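Local coordinates for IPT/TIG domain-containing protein (Bacteroides thetaiotaomicron, PDB 3TC9) that is of unproven function but, as a six-bladed beta-propeller joined to an immunoglobulin-like domain, probably serves as an auxiliary nutrient-binding protein, at residues T115-D118 with Y123-K126; I415-R418 with I423-I426. All coordinates share one frame; numbering follows the deposited sequence.

Contact 1. Residues T115-D118 with Y123-K126; sequences TMYD and YDLK
Tyr117 reaches across to Asp124 and makes the one direct hydrogen bond between residues 115-118 and 123-126, its OH giving a proton to Asp124 OD1 at 3.0 Å. The donor stands 42° out of the carboxylate plane, and the two side chains meet at about a right angle, with ring and carboxylate planes turned 43° apart. The other carboxylate oxygen is also close to the phenol, Asp124 OD2 lying 3.4 Å from Tyr117 CE1. With CG set between the backbone N and the carbonyl carbon (chi1 57°), the Tyr117 ring is carried to the start of the other segment, which it meets obliquely, CE1 coming within 3.8 Å of Tyr123 CA. The apolar part of the contact is alkyl packing: Met116, a selenomethionine, puts its CG 3.9 Å from Tyr123 CB, and its terminal CE approaches the Tyr123 ring obliquely at CD1. The Tyr123 ring itself leads away from residues 115-118, and Arg421 touches both it and Met116.

Between the backbones, one water takes the place of a direct bond. It donates to Thr115 O at 2.7 Å and accepts from Asp124 N at 3.0 Å. Further out, Thr115 and Asp124 bond through their backbones to the adjacent Gly134 and Gly135, while Lys126 NZ forms a salt bridge with Asp132. Neither segment has regular secondary structure, and every touching residue is at least partly exposed. This is a surface loop doubling back on itself, closed by side chains and a water, within the connection from strand 107-113 to strand 128-129, which belong to two different blade sheets of the beta-propeller.

Contact 2. Residues I415-R418 with I423-I426; sequences IGDR and IRKI. With PO4 (phosphate ion), chain Q.
Ile415 and Arg424 form an antiparallel hydrogen-bonded pair: Ile415 N donates to Arg424 O at 2.9 Å, and Arg424 N returns a bond to Ile415 O at 2.8 Å. Ile415 O has a second, weaker neighbour, the CA-H of Ile423, with CA 3.3 Å away. The next pair, Gly416 with Ile423, is non-hydrogen-bonded, and Gly416 bonds outward to Glu402 and Gly403 of strand 401-407.

On the face carrying Ile415 and Arg424, Arg424 is bent at chi2 and chi3 (-77° and -62°), folding its guanidinium back to Asp417. Arg424 NH1 meets Asp417 OD2 at 2.7 Å, nearly along the C-O axis of the acceptor and 2° from the guanidinium plane, a salt bridge. Both carboxylate oxygens have further partners, OD1 taking Asn399 N and OD2 taking Asn420 ND2. Arg424 NH1 also bonds Arg397 O, and NH2 serves Asp389 and Asn388 O. Away from these charges, Ile415 CD1 and Ile426 CD1 are 3.4 Å apart, a close carbon pair.

Past the strand end, Arg418 grips a phosphate, probably from the crystallisation liquor: NE and NH2 donate to O3, at 3.2 and 3.0 Å, in the guanidinium plane. Its NH1 pairs with Glu402 and Glu157. His159, Gln158 and Arg421 bind the same ion. The buried charges of this hairpin are matched by multiple partners, whereas the phosphate may mark a pocket in which Arg418 and Arg421 can hold an anion.

How the contacts relate
Contact 2 is a buried core contact about 6 Å from the centre of the chain, while contact 1 is a surface contact about 21 Å from the chain centre. Their centres lie 15 Å apart, and their nearest atoms, about 7 Å apart, do not touch. Contact 2 pairs neighbouring strands through direct backbone bonds and a shared charge network; contact 1 joins two parts of one loop through a phenol-carboxylate bond, alkyl packing and a water. Both adjoin strand 107-113: it pairs with strand 422-428 in one blade sheet, and the loop of contact 1 follows it. Arg421 links the two sites, touching Met116 and Tyr123 and binding the phosphate held by Arg418.

Contact 1. Residues T115-D118 with Y123-K126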
loop_
_atom_site.group_PDB
_atom_site.type_symbol
_atom_site.label_atom_id
_atom_site.label_comp_id
_atom_site.label_asym_id
_atom_site.label_seq_id
_atom_site.Cartn_x
_atom_site.Cartn_y
_atom_site.Cartn_z
ATOM N N THR B 115 29.408 -5.802 -12.856
ATOM C CA THR B 115 29.876 -5.146 -14.066
ATOM C C THR B 115 30.659 -6.130 -14.946
ATOM O O THR B 115 31.148 -7.171 -14.482
ATOM C CB THR B 115 30.703 -3.873 -13.766
ATOM O OG1 THR B 115 30.673 -3.048 -14.945
ATOM C CG2 THR B 115 32.144 -4.179 -13.352
HETATM N N MSE B 116 30.775 -5.763 -16.219
HETATM C CA MSE B 116 31.557 -6.508 -17.184
HETATM C C MSE B 116 32.511 -5.550 -17.799
HETATM O O MSE B 116 32.291 -4.342 -17.695
HETATM C CB MSE B 116 30.674 -7.183 -18.231
HETATM C CG MSE B 116 29.778 -8.231 -17.652
HETATM SE SE MSE B 116 28.830 -9.030 -19.063
HETATM C CE MSE B 116 30.083 -10.518 -19.458
ATOM N N TYR B 117 33.608 -6.057 -18.366
ATOM C CA TYR B 117 34.572 -5.187 -19.031
ATOM C C TYR B 117 34.831 -5.695 -20.457
ATOM O O TYR B 117 34.272 -6.726 -20.852
ATOM C CB TYR B 117 35.873 -5.011 -18.211
ATOM C CG TYR B 117 36.611 -6.283 -17.863
ATOM C CD1 TYR B 117 36.322 -6.981 -16.698
ATOM C CD2 TYR B 117 37.693 -6.714 -18.626
ATOM C CE1 TYR B 117 37.038 -8.120 -16.343
ATOM C CE2 TYR B 117 38.419 -7.850 -18.279
ATOM C CZ TYR B 117 38.078 -8.560 -17.141
ATOM O OH TYR B 117 38.766 -9.702 -16.803
ATOM N N ASP B 118 35.641 -4.931 -21.233
ATOM C CA ASP B 118 36.038 -5.198 -22.621
ATOM C C ASP B 118 34.793 -5.317 -23.533
ATOM O O ASP B 118 34.577 -6.357 -24.151
ATOM C CB ASP B 118 36.929 -6.469 -22.707
ATOM C CG ASP B 118 37.877 -6.491 -23.886
ATOM O OD1 ASP B 118 38.622 -5.503 -24.063
ATOM O OD2 ASP B 118 37.952 -7.538 -24.570
ATOM N N TYR B 123 34.318 -10.595 -17.388
ATOM C CA TYR B 123 33.911 -10.230 -16.033
ATOM C C TYR B 123 34.787 -10.989 -15.044
ATOM O O TYR B 123 35.297 -12.072 -15.362
ATOM C CB TYR B 123 32.399 -10.511 -15.794
ATOM C CG TYR B 123 32.034 -11.972 -15.589
ATOM C CD1 TYR B 123 31.935 -12.846 -16.668
ATOM C CD2 TYR B 123 31.734 -12.464 -14.324
ATOM C CE1 TYR B 123 31.586 -14.183 -16.484
ATOM C CE2 TYR B 123 31.350 -13.787 -14.134
ATOM C CZ TYR B 123 31.291 -14.648 -15.212
ATOM O OH TYR B 123 30.930 -15.959 -15.010
ATOM N N ASP B 124 34.961 -10.415 -13.849
ATOM C CA ASP B 124 35.744 -11.043 -12.792
ATOM C C ASP B 124 34.826 -11.594 -11.701
ATOM O O ASP B 124 33.818 -10.970 -11.346
ATOM C CB ASP B 124 36.761 -10.046 -12.180
ATOM C CG ASP B 124 37.804 -9.488 -13.135
ATOM O OD1 ASP B 124 38.433 -10.292 -13.876
ATOM O OD2 ASP B 124 38.045 -8.264 -13.094
ATOM N N LEU B 125 35.185 -12.745 -11.169
ATOM C CA LEU B 125 34.489 -13.397 -10.082
ATOM C C LEU B 125 35.278 -13.120 -8.810
ATOM O O LEU B 125 36.317 -13.746 -8.570
ATOM C CB LEU B 125 34.338 -14.911 -10.358
ATOM C CG LEU B 125 33.345 -15.301 -11.464
ATOM C CD1 LEU B 125 33.622 -16.687 -11.979
ATOM C CD2 LEU B 125 31.910 -15.211 -10.985
ATOM N N LYS B 126 34.832 -12.121 -8.034
ATOM C CA LYS B 126 35.505 -11.715 -6.799
ATOM C C LYS B 126 34.524 -11.194 -5.734
ATOM O O LYS B 126 33.421 -10.737 -6.053
ATOM C CB LYS B 126 36.575 -10.626 -7.096
ATOM C CG LYS B 126 36.012 -9.294 -7.594
ATOM C CD LYS B 126 37.058 -8.208 -7.619
ATOM C CE LYS B 126 36.887 -7.321 -8.824
ATOM N NZ LYS B 126 37.830 -6.176 -8.805
HETATM O O HOH W 1 33.698 -7.668 -13.748
#

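Contact 2. Residues I415-R418 with I423-I426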
loop_
_atom_site.group_PDB
_atom_site.type_symbol
_atom_site.label_atom_id
_atom_site.label_comp_id
_atom_site.label_asym_id
_atom_site.label_seq_id
_atom_site.Cartn_x
_atom_site.Cartn_y
_atom_site.Cartn_z
ATOM N N ILE B 415 16.723 -8.592 -9.888
ATOM C CA ILE B 415 16.683 -9.656 -10.892
ATOM C C ILE B 415 18.081 -10.183 -11.181
ATOM O O ILE B 415 19.000 -9.388 -11.380
ATOM C CB ILE B 415 15.986 -9.154 -12.200
ATOM C CG1 ILE B 415 14.539 -8.683 -11.918
ATOM C CG2 ILE B 415 16.002 -10.176 -13.353
ATOM C CD1 ILE B 415 14.284 -7.394 -12.460
ATOM N N GLY B 416 18.200 -11.517 -11.246
ATOM C CA GLY B 416 19.417 -12.221 -11.635
ATOM C C GLY B 416 19.434 -12.357 -13.150
ATOM O O GLY B 416 18.813 -13.264 -13.710
ATOM N N ASP B 417 20.088 -11.411 -13.821
ATOM C CA ASP B 417 20.176 -11.331 -15.299
ATOM C C ASP B 417 21.409 -12.087 -15.746
ATOM O O ASP B 417 22.487 -11.499 -15.819
ATOM C CB ASP B 417 20.237 -9.851 -15.716
ATOM C CG ASP B 417 19.934 -9.575 -17.168
ATOM O OD1 ASP B 417 19.501 -10.521 -17.878
ATOM O OD2 ASP B 417 20.117 -8.408 -17.596
ATOM N N ARG B 418 21.245 -13.405 -16.019
ATOM C CA ARG B 418 22.315 -14.366 -16.264
ATOM C C ARG B 418 23.427 -13.888 -17.207
ATOM O O ARG B 418 24.538 -13.726 -16.725
ATOM C CB ARG B 418 21.785 -15.742 -16.710
ATOM C CG ARG B 418 22.844 -16.857 -16.802
ATOM C CD ARG B 418 23.528 -17.100 -15.468
ATOM N NE ARG B 418 24.419 -18.262 -15.457
ATOM C CZ ARG B 418 24.070 -19.479 -15.048
ATOM N NH1 ARG B 418 22.821 -19.730 -14.681
ATOM N NH2 ARG B 418 24.967 -20.458 -15.020
ATOM N N ILE B 423 22.991 -7.939 -11.298
ATOM C CA ILE B 423 21.761 -7.882 -10.525
ATOM C C ILE B 423 21.070 -6.614 -11.024
ATOM O O ILE B 423 21.624 -5.512 -10.913
ATOM C CB ILE B 423 21.954 -7.933 -8.973
ATOM C CG1 ILE B 423 22.780 -9.173 -8.529
ATOM C CG2 ILE B 423 20.603 -7.860 -8.236
ATOM C CD1 ILE B 423 22.194 -10.557 -8.838
ATOM N N ARG B 424 19.923 -6.769 -11.654
ATOM C CA ARG B 424 19.206 -5.595 -12.150
ATOM C C ARG B 424 18.186 -5.157 -11.111
ATOM O O ARG B 424 17.788 -5.945 -10.252
ATOM C CB ARG B 424 18.554 -5.867 -13.508
ATOM C CG ARG B 424 19.474 -6.536 -14.525
ATOM C CD ARG B 424 20.492 -5.598 -15.186
ATOM N NE ARG B 424 19.864 -4.529 -15.963
ATOM C CZ ARG B 424 19.354 -4.666 -17.186
ATOM N NH1 ARG B 424 19.336 -5.856 -17.782
ATOM N NH2 ARG B 424 18.816 -3.629 -17.803
ATOM N N LYS B 425 17.804 -3.889 -11.142
ATOM C CA LYS B 425 16.814 -3.371 -10.214
ATOM C C LYS B 425 15.633 -2.768 -10.984
ATOM O O LYS B 425 15.838 -2.159 -12.031
ATOM C CB LYS B 425 17.454 -2.332 -9.283
ATOM C CG LYS B 425 16.503 -1.722 -8.243
ATOM C CD LYS B 425 17.203 -0.608 -7.487
ATOM C CE LYS B 425 16.286 0.222 -6.631
ATOM N NZ LYS B 425 15.478 1.197 -7.410
ATOM N N ILE B 426 14.406 -2.950 -10.478
ATOM C CA ILE B 426 13.217 -2.305 -11.040
ATOM C C ILE B 426 12.554 -1.579 -9.906
ATOM O O ILE B 426 12.064 -2.218 -8.994
ATOM C CB ILE B 426 12.216 -3.222 -11.790
ATOM C CG1 ILE B 426 12.882 -4.038 -12.902
ATOM C CG2 ILE B 426 11.001 -2.415 -12.306
ATOM C CD1 ILE B 426 11.971 -5.091 -13.494
HETATM P P PO4 Q . 27.819 -19.790 -17.584
HETATM O O1 PO4 Q . 27.349 -18.825 -18.736
HETATM O O2 PO4 Q . 27.155 -21.204 -17.800
HETATM O O3 PO4 Q . 27.427 -19.210 -16.194
HETATM O O4 PO4 Q . 29.382 -19.967 -17.545
#